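Local structure of tRNA (Adenine(22)-N(1))-methyltransferase (Mycoplasma capricolum subsp. capricolum, 6QE6) at residues A[196-210]-A[233-245]. The protein probably methylates N1 of adenine 22 in tRNA, using S-adenosylmethionine as methyl donor and releasing S-adenosylhomocysteine. Residues are numbered along the deposited sequence; the frame is centred on the assembly and turned at random.
Sequences FNKNSLYISYLENEI and RINKIRKYIDVIR
Ile241 and Ile210 interlock as knobs into holes: Ile241 sits among Ile203, Leu206, Glu207 and Ile210, and Ile210 among Ile234, Ile237, Arg238 and Ile241. Branched aliphatic chains suit such sockets because their methyls fill them on several sides. Ile244 sets CG1 between its backbone N and carbonyl carbon (chi1 59°), bringing CD1 3.6 Å from Ile203 CG1. Beside the isoleucines, the Tyr202 and Tyr240 side chains cross at about a right angle, CE2 to CE2 3.8 Å, Tyr202 also meeting Phe161 and Tyr240 Phe190. Tyr202 OH hydrogen-bonds to Phe190 O and Tyr240 OH to Gly191 O; tyrosine suits a buried place whose one polar atom finds a partner.

Helices 200-217 and 225-244 form an antiparallel coiled coil lying away from the S-adenosylhomocysteine pocket; the axes of 200-210 and 233-244 approach to 9.8 Å, their directions 158° apart.

Beside this apolar seam, Glu207 links two arginines in a salt-bridge network. Both terminal nitrogens of Arg238 grip one oxygen of Glu207, NH1 to OE1 3.1 Å, with OE1 in the guanidinium plane and Ile210 CD1 over one face. Glu207 OE2 faces Arg245 NH2 at 3.5 Å, well off that guanidinium's plane, an attraction of charge alone.

Close to the C-terminus, Lys198 N gives Ile244 O a nearly straight 2.7 Å hydrogen bond, and the flexible Lys198 chain bends to bring NZ 3.0 Å from Arg245 O.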
ATOM      1  N   PHE A 196      -5.291  13.888   4.979  1.00 31.15           N
ATOM      2  CA  PHE A 196      -6.133  13.476   6.092  1.00 32.33           C
ATOM      3  C   PHE A 196      -6.813  14.605   6.860  1.00 34.00           C
ATOM      4  O   PHE A 196      -7.531  14.310   7.815  1.00 36.22           O
ATOM      5  CB  PHE A 196      -5.320  12.601   7.062  1.00 34.78           C
ATOM      6  CG  PHE A 196      -4.835  11.325   6.434  1.00 35.19           C
ATOM      7  CD1 PHE A 196      -5.730  10.303   6.134  1.00 31.70           C
ATOM      8  CD2 PHE A 196      -3.498  11.165   6.088  1.00 34.87           C
ATOM      9  CE1 PHE A 196      -5.291   9.133   5.514  1.00 31.59           C
ATOM     10  CE2 PHE A 196      -3.052   9.992   5.478  1.00 32.81           C
ATOM     11  CZ  PHE A 196      -3.957   8.974   5.188  1.00 29.65           C
ATOM     12  N   ASN A 197      -6.642  15.869   6.460  1.00 33.46           N
ATOM     13  CA  ASN A 197      -7.376  16.972   7.084  1.00 36.26           C
ATOM     14  C   ASN A 197      -8.870  16.681   7.142  1.00 36.89           C
ATOM     15  O   ASN A 197      -9.491  16.348   6.125  1.00 33.12           O
ATOM     16  CB  ASN A 197      -7.161  18.281   6.314  1.00 36.18           C
ATOM     17  CG  ASN A 197      -5.817  18.904   6.580  1.00 36.51           C
ATOM     18  OD1 ASN A 197      -5.367  18.971   7.723  1.00 38.33           O
ATOM     19  ND2 ASN A 197      -5.160  19.374   5.515  1.00 36.41           N
ATOM     20  N   LYS A 198      -9.448  16.837   8.341  1.00 33.05           N
ATOM     21  CA  LYS A 198     -10.892  16.729   8.552  1.00 36.59           C
ATOM     22  C   LYS A 198     -11.416  15.320   8.304  1.00 33.97           C
ATOM     23  O   LYS A 198     -12.594  15.148   7.982  1.00 36.92           O
ATOM     24  CB  LYS A 198     -11.676  17.720   7.677  1.00 37.45           C
ATOM     25  CG  LYS A 198     -11.120  19.146   7.645  1.00 38.62           C
ATOM     26  CD  LYS A 198     -11.168  19.802   9.030  1.00 35.26           C
ATOM     27  CE  LYS A 198     -11.132  21.330   8.941  1.00 37.42           C
ATOM     28  NZ  LYS A 198     -10.585  21.939  10.185  1.00 37.57           N
ATOM     29  N   ASN A 199     -10.569  14.300   8.447  1.00 32.74           N
ATOM     30  CA  ASN A 199     -10.960  12.926   8.119  1.00 39.56           C
ATOM     31  C   ASN A 199     -11.509  12.252   9.375  1.00 38.86           C
ATOM     32  O   ASN A 199     -10.749  11.732  10.200  1.00 37.35           O
ATOM     33  CB  ASN A 199      -9.778  12.159   7.539  1.00 33.21           C
ATOM     34  CG  ASN A 199     -10.163  10.795   7.013  1.00 34.89           C
ATOM     35  OD1 ASN A 199     -10.873  10.039   7.679  1.00 38.43           O
ATOM     36  ND2 ASN A 199      -9.672  10.455   5.822  1.00 33.62           N
ATOM     37  N   SER A 200     -12.842  12.228   9.507  1.00 36.87           N
ATOM     38  CA  SER A 200     -13.454  11.703  10.727  1.00 38.12           C
ATOM     39  C   SER A 200     -13.232  10.203  10.889  1.00 35.37           C
ATOM     40  O   SER A 200     -13.138   9.715  12.020  1.00 39.82           O
ATOM     41  CB  SER A 200     -14.953  12.024  10.760  1.00 40.75           C
ATOM     42  OG  SER A 200     -15.519  12.004   9.456  1.00 47.50           O
ATOM     43  N   LEU A 201     -13.143   9.450   9.794  1.00 37.31           N
ATOM     44  CA  LEU A 201     -12.850   8.024   9.925  1.00 37.32           C
ATOM     45  C   LEU A 201     -11.487   7.810  10.586  1.00 35.90           C
ATOM     46  O   LEU A 201     -11.373   7.089  11.588  1.00 31.20           O
ATOM     47  CB  LEU A 201     -12.916   7.338   8.554  1.00 26.87           C
ATOM     48  CG  LEU A 201     -12.675   5.819   8.517  1.00 30.59           C
ATOM     49  CD1 LEU A 201     -13.786   5.053   9.240  1.00 22.85           C
ATOM     50  CD2 LEU A 201     -12.527   5.300   7.090  1.00 32.32           C
ATOM     51  N   TYR A 202     -10.447   8.469  10.057  1.00 31.63           N
ATOM     52  CA  TYR A 202      -9.087   8.270  10.561  1.00 32.85           C
ATOM     53  C   TYR A 202      -8.915   8.856  11.959  1.00 29.80           C
ATOM     54  O   TYR A 202      -8.221   8.277  12.807  1.00 28.26           O
ATOM     55  CB  TYR A 202      -8.075   8.889   9.583  1.00 28.33           C
ATOM     56  CG  TYR A 202      -6.632   8.563   9.854  1.00 27.12           C
ATOM     57  CD1 TYR A 202      -6.241   7.281  10.197  1.00 24.88           C
ATOM     58  CD2 TYR A 202      -5.643   9.543   9.753  1.00 32.73           C
ATOM     59  CE1 TYR A 202      -4.913   6.980  10.453  1.00 30.94           C
ATOM     60  CE2 TYR A 202      -4.299   9.247  10.001  1.00 29.81           C
ATOM     61  CZ  TYR A 202      -3.944   7.963  10.352  1.00 30.47           C
ATOM     62  OH  TYR A 202      -2.626   7.651  10.605  1.00 32.42           O
ATOM     63  N   ILE A 203      -9.517  10.015  12.217  1.00 29.45           N
ATOM     64  CA  ILE A 203      -9.440  10.575  13.560  1.00 35.22           C
ATOM     65  C   ILE A 203     -10.094   9.628  14.556  1.00 33.08           C
ATOM     66  O   ILE A 203      -9.554   9.371  15.640  1.00 29.92           O
ATOM     67  CB  ILE A 203     -10.069  11.982  13.596  1.00 38.29           C
ATOM     68  CG1 ILE A 203      -9.214  12.952  12.773  1.00 33.97           C
ATOM     69  CG2 ILE A 203     -10.181  12.471  15.020  1.00 29.46           C
ATOM     70  CD1 ILE A 203      -9.891  14.275  12.498  1.00 34.37           C
ATOM     71  N   SER A 204     -11.241   9.059  14.183  1.00 35.86           N
ATOM     72  CA  SER A 204     -11.920   8.103  15.051  1.00 34.09           C
ATOM     73  C   SER A 204     -11.015   6.919  15.374  1.00 32.07           C
ATOM     74  O   SER A 204     -10.870   6.526  16.541  1.00 29.07           O
ATOM     75  CB  SER A 204     -13.203   7.642  14.380  1.00 29.52           C
ATOM     76  OG  SER A 204     -13.874   6.764  15.238  1.00 43.37           O
ATOM     77  N   TYR A 205     -10.365   6.368  14.344  1.00 30.23           N
ATOM     78  CA  TYR A 205      -9.417   5.278  14.541  1.00 30.80           C
ATOM     79  C   TYR A 205      -8.293   5.674  15.504  1.00 33.46           C
ATOM     80  O   TYR A 205      -7.874   4.869  16.347  1.00 30.58           O
ATOM     81  CB  TYR A 205      -8.851   4.853  13.187  1.00 29.91           C
ATOM     82  CG  TYR A 205      -7.774   3.802  13.279  1.00 34.71           C
ATOM     83  CD1 TYR A 205      -8.101   2.445  13.264  1.00 35.22           C
ATOM     84  CD2 TYR A 205      -6.437   4.157  13.381  1.00 28.66           C
ATOM     85  CE1 TYR A 205      -7.130   1.476  13.350  1.00 30.71           C
ATOM     86  CE2 TYR A 205      -5.457   3.197  13.474  1.00 33.80           C
ATOM     87  CZ  TYR A 205      -5.810   1.858  13.451  1.00 36.66           C
ATOM     88  OH  TYR A 205      -4.833   0.892  13.540  1.00 41.85           O
ATOM     89  N   LEU A 206      -7.788   6.912  15.387  1.00 32.96           N
ATOM     90  CA  LEU A 206      -6.647   7.334  16.201  1.00 33.13           C
ATOM     91  C   LEU A 206      -7.057   7.563  17.652  1.00 35.46           C
ATOM     92  O   LEU A 206      -6.281   7.277  18.570  1.00 34.07           O
ATOM     93  CB  LEU A 206      -6.014   8.600  15.618  1.00 30.74           C
ATOM     94  CG  LEU A 206      -5.261   8.406  14.315  1.00 31.81           C
ATOM     95  CD1 LEU A 206      -4.773   9.736  13.764  1.00 29.76           C
ATOM     96  CD2 LEU A 206      -4.103   7.446  14.561  1.00 33.30           C
ATOM     97  N   GLU A 207      -8.263   8.096  17.881  1.00 34.46           N
ATOM     98  CA  GLU A 207      -8.765   8.175  19.246  1.00 34.42           C
ATOM     99  C   GLU A 207      -8.930   6.780  19.838  1.00 30.53           C
ATOM    100  O   GLU A 207      -8.612   6.559  21.010  1.00 29.14           O
ATOM    101  CB  GLU A 207     -10.078   8.969  19.287  1.00 33.05           C
ATOM    102  CG  GLU A 207     -10.015  10.245  18.464  1.00 37.81           C
ATOM    103  CD  GLU A 207     -10.300  11.538  19.238  1.00 53.98           C
ATOM    104  OE1 GLU A 207      -9.722  11.737  20.337  1.00 62.45           O
ATOM    105  OE2 GLU A 207     -11.074  12.383  18.718  1.00 56.07           O
ATOM    106  N   ASN A 208      -9.362   5.804  19.028  1.00 33.73           N
ATOM    107  CA  ASN A 208      -9.457   4.446  19.558  1.00 34.59           C
ATOM    108  C   ASN A 208      -8.077   3.870  19.869  1.00 40.16           C
ATOM    109  O   ASN A 208      -7.935   3.083  20.819  1.00 36.35           O
ATOM    110  CB  ASN A 208     -10.214   3.523  18.601  1.00 38.84           C
ATOM    111  CG  ASN A 208     -10.562   2.164  19.254  1.00 45.81           C
ATOM    112  OD1 ASN A 208     -11.239   2.111  20.291  1.00 46.51           O
ATOM    113  ND2 ASN A 208     -10.080   1.071  18.657  1.00 44.90           N
ATOM    114  N   GLU A 209      -7.054   4.267  19.095  1.00 33.23           N
ATOM    115  CA  GLU A 209      -5.685   3.887  19.415  1.00 35.13           C
ATOM    116  C   GLU A 209      -5.250   4.455  20.768  1.00 32.86           C
ATOM    117  O   GLU A 209      -4.579   3.771  21.553  1.00 32.22           O
ATOM    118  CB  GLU A 209      -4.747   4.348  18.293  1.00 38.58           C
ATOM    119  CG  GLU A 209      -3.619   3.383  17.979  1.00 43.38           C
ATOM    120  CD  GLU A 209      -4.113   1.960  17.725  1.00 53.85           C
ATOM    121  OE1 GLU A 209      -4.768   1.724  16.680  1.00 47.23           O
ATOM    122  OE2 GLU A 209      -3.852   1.072  18.575  1.00 60.39           O
ATOM    123  N   ILE A 210      -5.636   5.696  21.073  1.00 32.00           N
ATOM    124  CA  ILE A 210      -5.306   6.264  22.381  1.00 32.36           C
ATOM    125  C   ILE A 210      -5.968   5.461  23.497  1.00 33.42           C
ATOM    126  O   ILE A 210      -5.347   5.191  24.532  1.00 34.82           O
ATOM    127  CB  ILE A 210      -5.699   7.753  22.445  1.00 32.27           C
ATOM    128  CG1 ILE A 210      -4.775   8.598  21.574  1.00 30.71           C
ATOM    129  CG2 ILE A 210      -5.627   8.274  23.879  1.00 29.10           C
ATOM    130  CD1 ILE A 210      -5.074  10.087  21.645  1.00 28.62           C
ATOM    131  N   ARG A 233       3.776   7.842  22.536  1.00 39.62           N
ATOM    132  CA  ARG A 233       2.906   7.539  21.405  1.00 39.26           C
ATOM    133  C   ARG A 233       1.579   8.285  21.534  1.00 36.79           C
ATOM    134  O   ARG A 233       1.166   8.991  20.606  1.00 34.63           O
ATOM    135  CB  ARG A 233       2.707   6.026  21.303  1.00 36.88           C
ATOM    136  CG  ARG A 233       2.638   5.452  19.888  1.00 39.09           C
ATOM    137  CD  ARG A 233       1.366   5.900  19.214  1.00 48.02           C
ATOM    138  NE  ARG A 233       0.788   5.004  18.188  1.00 59.93           N
ATOM    139  CZ  ARG A 233       1.190   4.925  16.915  1.00 58.66           C
ATOM    140  NH1 ARG A 233       0.561   4.109  16.076  1.00 54.03           N
ATOM    141  NH2 ARG A 233       2.225   5.646  16.480  1.00 54.73           N
ATOM    142  N   ILE A 234       0.935   8.194  22.712  1.00 35.52           N
ATOM    143  CA  ILE A 234      -0.362   8.845  22.924  1.00 32.65           C
ATOM    144  C   ILE A 234      -0.271  10.334  22.639  1.00 33.40           C
ATOM    145  O   ILE A 234      -1.120  10.902  21.944  1.00 33.19           O
ATOM    146  CB  ILE A 234      -0.877   8.607  24.355  1.00 34.81           C
ATOM    147  CG1 ILE A 234      -1.490   7.220  24.499  1.00 30.22           C
ATOM    148  CG2 ILE A 234      -1.918   9.669  24.724  1.00 29.20           C
ATOM    149  CD1 ILE A 234      -1.551   6.747  25.913  1.00 31.07           C
ATOM    150  N   ASN A 235       0.751  10.994  23.196  1.00 37.72           N
ATOM    151  CA  ASN A 235       0.904  12.434  22.995  1.00 39.54           C
ATOM    152  C   ASN A 235       1.185  12.778  21.541  1.00 37.74           C
ATOM    153  O   ASN A 235       0.728  13.820  21.056  1.00 39.74           O
ATOM    154  CB  ASN A 235       2.026  12.985  23.872  1.00 38.47           C
ATOM    155  CG  ASN A 235       1.696  12.916  25.347  1.00 41.17           C
ATOM    156  OD1 ASN A 235       0.523  12.838  25.737  1.00 44.98           O
ATOM    157  ND2 ASN A 235       2.730  12.947  26.180  1.00 42.49           N
ATOM    158  N   LYS A 236       1.935  11.927  20.835  1.00 32.93           N
ATOM    159  CA  LYS A 236       2.153  12.176  19.416  1.00 34.92           C
ATOM    160  C   LYS A 236       0.836  12.109  18.659  1.00 35.43           C
ATOM    161  O   LYS A 236       0.539  12.996  17.847  1.00 33.91           O
ATOM    162  CB  LYS A 236       3.186  11.195  18.860  1.00 31.77           C
ATOM    163  CG  LYS A 236       4.584  11.810  18.793  1.00 40.86           C
ATOM    164  CD  LYS A 236       5.724  10.805  18.994  1.00 42.90           C
ATOM    165  CE  LYS A 236       5.640   9.633  18.044  1.00 46.59           C
ATOM    166  NZ  LYS A 236       6.900   8.821  18.044  1.00 52.14           N
ATOM    167  N   ILE A 237       0.004  11.101  18.966  1.00 28.69           N
ATOM    168  CA  ILE A 237      -1.289  10.953  18.300  1.00 29.85           C
ATOM    169  C   ILE A 237      -2.162  12.168  18.571  1.00 33.70           C
ATOM    170  O   ILE A 237      -2.801  12.719  17.662  1.00 31.44           O
ATOM    171  CB  ILE A 237      -1.999   9.662  18.758  1.00 31.26           C
ATOM    172  CG1 ILE A 237      -1.184   8.413  18.419  1.00 33.88           C
ATOM    173  CG2 ILE A 237      -3.381   9.570  18.141  1.00 26.87           C
ATOM    174  CD1 ILE A 237      -1.852   7.128  18.859  1.00 35.19           C
ATOM    175  N   ARG A 238      -2.225  12.581  19.837  1.00 32.58           N
ATOM    176  CA  ARG A 238      -3.067  13.708  20.209  1.00 32.45           C
ATOM    177  C   ARG A 238      -2.620  14.974  19.495  1.00 35.21           C
ATOM    178  O   ARG A 238      -3.451  15.777  19.059  1.00 36.40           O
ATOM    179  CB  ARG A 238      -3.031  13.899  21.726  1.00 38.53           C
ATOM    180  CG  ARG A 238      -3.708  15.172  22.187  1.00 41.33           C
ATOM    181  CD  ARG A 238      -5.160  15.146  21.791  1.00 44.00           C
ATOM    182  NE  ARG A 238      -5.827  14.000  22.402  1.00 47.39           N
ATOM    183  CZ  ARG A 238      -6.905  13.406  21.893  1.00 48.18           C
ATOM    184  NH1 ARG A 238      -7.437  13.841  20.750  1.00 42.64           N
ATOM    185  NH2 ARG A 238      -7.448  12.370  22.525  1.00 42.72           N
ATOM    186  N   LYS A 239      -1.309  15.177  19.371  1.00 34.53           N
ATOM    187  CA  LYS A 239      -0.830  16.310  18.591  1.00 40.59           C
ATOM    188  C   LYS A 239      -1.301  16.198  17.149  1.00 35.47           C
ATOM    189  O   LYS A 239      -1.886  17.142  16.600  1.00 37.54           O
ATOM    190  CB  LYS A 239       0.700  16.414  18.677  1.00 38.83           C
ATOM    191  CG  LYS A 239       1.183  16.905  20.035  1.00 44.68           C
ATOM    192  CD  LYS A 239       2.683  17.178  20.090  1.00 52.53           C
ATOM    193  CE  LYS A 239       3.260  16.861  21.481  1.00 55.39           C
ATOM    194  NZ  LYS A 239       4.750  16.711  21.493  1.00 60.11           N
ATOM    195  N   TYR A 240      -1.086  15.033  16.528  1.00 35.72           N
ATOM    196  CA  TYR A 240      -1.462  14.883  15.125  1.00 38.07           C
ATOM    197  C   TYR A 240      -2.966  15.039  14.944  1.00 36.45           C
ATOM    198  O   TYR A 240      -3.416  15.709  14.007  1.00 33.81           O
ATOM    199  CB  TYR A 240      -0.984  13.540  14.570  1.00 33.84           C
ATOM    200  CG  TYR A 240      -1.346  13.341  13.112  1.00 30.46           C
ATOM    201  CD1 TYR A 240      -0.516  13.804  12.097  1.00 34.76           C
ATOM    202  CD2 TYR A 240      -2.536  12.698  12.747  1.00 36.08           C
ATOM    203  CE1 TYR A 240      -0.844  13.619  10.745  1.00 34.33           C
ATOM    204  CE2 TYR A 240      -2.886  12.508  11.398  1.00 34.59           C
ATOM    205  CZ  TYR A 240      -2.031  12.972  10.404  1.00 35.46           C
ATOM    206  OH  TYR A 240      -2.367  12.793   9.084  1.00 31.74           O
ATOM    207  N   ILE A 241      -3.762  14.437  15.834  1.00 32.00           N
ATOM    208  CA  ILE A 241      -5.203  14.654  15.780  1.00 31.95           C
ATOM    209  C   ILE A 241      -5.505  16.146  15.774  1.00 37.74           C
ATOM    210  O   ILE A 241      -6.302  16.634  14.965  1.00 37.52           O
ATOM    211  CB  ILE A 241      -5.913  13.945  16.947  1.00 35.93           C
ATOM    212  CG1 ILE A 241      -5.831  12.425  16.796  1.00 33.39           C
ATOM    213  CG2 ILE A 241      -7.387  14.351  16.986  1.00 36.70           C
ATOM    214  CD1 ILE A 241      -6.588  11.660  17.865  1.00 32.24           C
ATOM    215  N   ASP A 242      -4.842  16.903  16.656  1.00 39.25           N
ATOM    216  CA  ASP A 242      -5.157  18.326  16.774  1.00 40.63           C
ATOM    217  C   ASP A 242      -4.863  19.079  15.483  1.00 44.03           C
ATOM    218  O   ASP A 242      -5.567  20.042  15.146  1.00 45.24           O
ATOM    219  CB  ASP A 242      -4.388  18.946  17.940  1.00 39.60           C
ATOM    220  CG  ASP A 242      -4.955  18.543  19.305  1.00 51.00           C
ATOM    221  OD1 ASP A 242      -4.273  18.822  20.316  1.00 59.76           O
ATOM    222  OD2 ASP A 242      -6.067  17.944  19.382  1.00 53.05           O
ATOM    223  N   VAL A 243      -3.863  18.634  14.728  1.00 40.75           N
ATOM    224  CA  VAL A 243      -3.498  19.327  13.499  1.00 43.12           C
ATOM    225  C   VAL A 243      -4.516  19.069  12.382  1.00 41.41           C
ATOM    226  O   VAL A 243      -4.848  19.976  11.610  1.00 43.29           O
ATOM    227  CB  VAL A 243      -2.082  18.906  13.086  1.00 43.03           C
ATOM    228  CG1 VAL A 243      -1.776  19.447  11.733  1.00 45.96           C
ATOM    229  CG2 VAL A 243      -1.087  19.389  14.122  1.00 46.67           C
ATOM    230  N   ILE A 244      -5.022  17.836  12.257  1.00 40.90           N
ATOM    231  CA  ILE A 244      -5.920  17.519  11.144  1.00 40.30           C
ATOM    232  C   ILE A 244      -7.387  17.691  11.497  1.00 39.16           C
ATOM    233  O   ILE A 244      -8.238  17.581  10.599  1.00 41.58           O
ATOM    234  CB  ILE A 244      -5.690  16.090  10.589  1.00 37.57           C
ATOM    235  CG1 ILE A 244      -5.891  15.023  11.662  1.00 30.80           C
ATOM    236  CG2 ILE A 244      -4.289  15.945   9.976  1.00 32.92           C
ATOM    237  CD1 ILE A 244      -6.157  13.658  11.076  1.00 32.18           C
ATOM    238  N   ARG A 245      -7.707  17.970  12.763  1.00 43.13           N
ATOM    239  CA  ARG A 245      -9.068  17.978  13.323  1.00 44.04           C
ATOM    240  C   ARG A 245     -10.071  18.859  12.580  1.00 41.75           C
ATOM    241  O   ARG A 245      -9.849  20.054  12.395  1.00 47.20           O
ATOM    242  CB  ARG A 245      -8.995  18.420  14.792  1.00 49.35           C
ATOM    243  CG  ARG A 245     -10.300  18.325  15.553  1.00 63.83           C
ATOM    244  CD  ARG A 245     -10.121  17.743  16.963  1.00 65.40           C
ATOM    245  NE  ARG A 245     -11.401  17.275  17.506  1.00 71.16           N
ATOM    246  CZ  ARG A 245     -11.918  16.060  17.305  1.00 69.09           C
ATOM    247  NH1 ARG A 245     -13.091  15.733  17.837  1.00 73.97           N
ATOM    248  NH2 ARG A 245     -11.270  15.162  16.578  1.00 63.64           N
TER
HETATM  249  O   HOH W   1      -7.702  20.080   9.042  1.00 40.68           O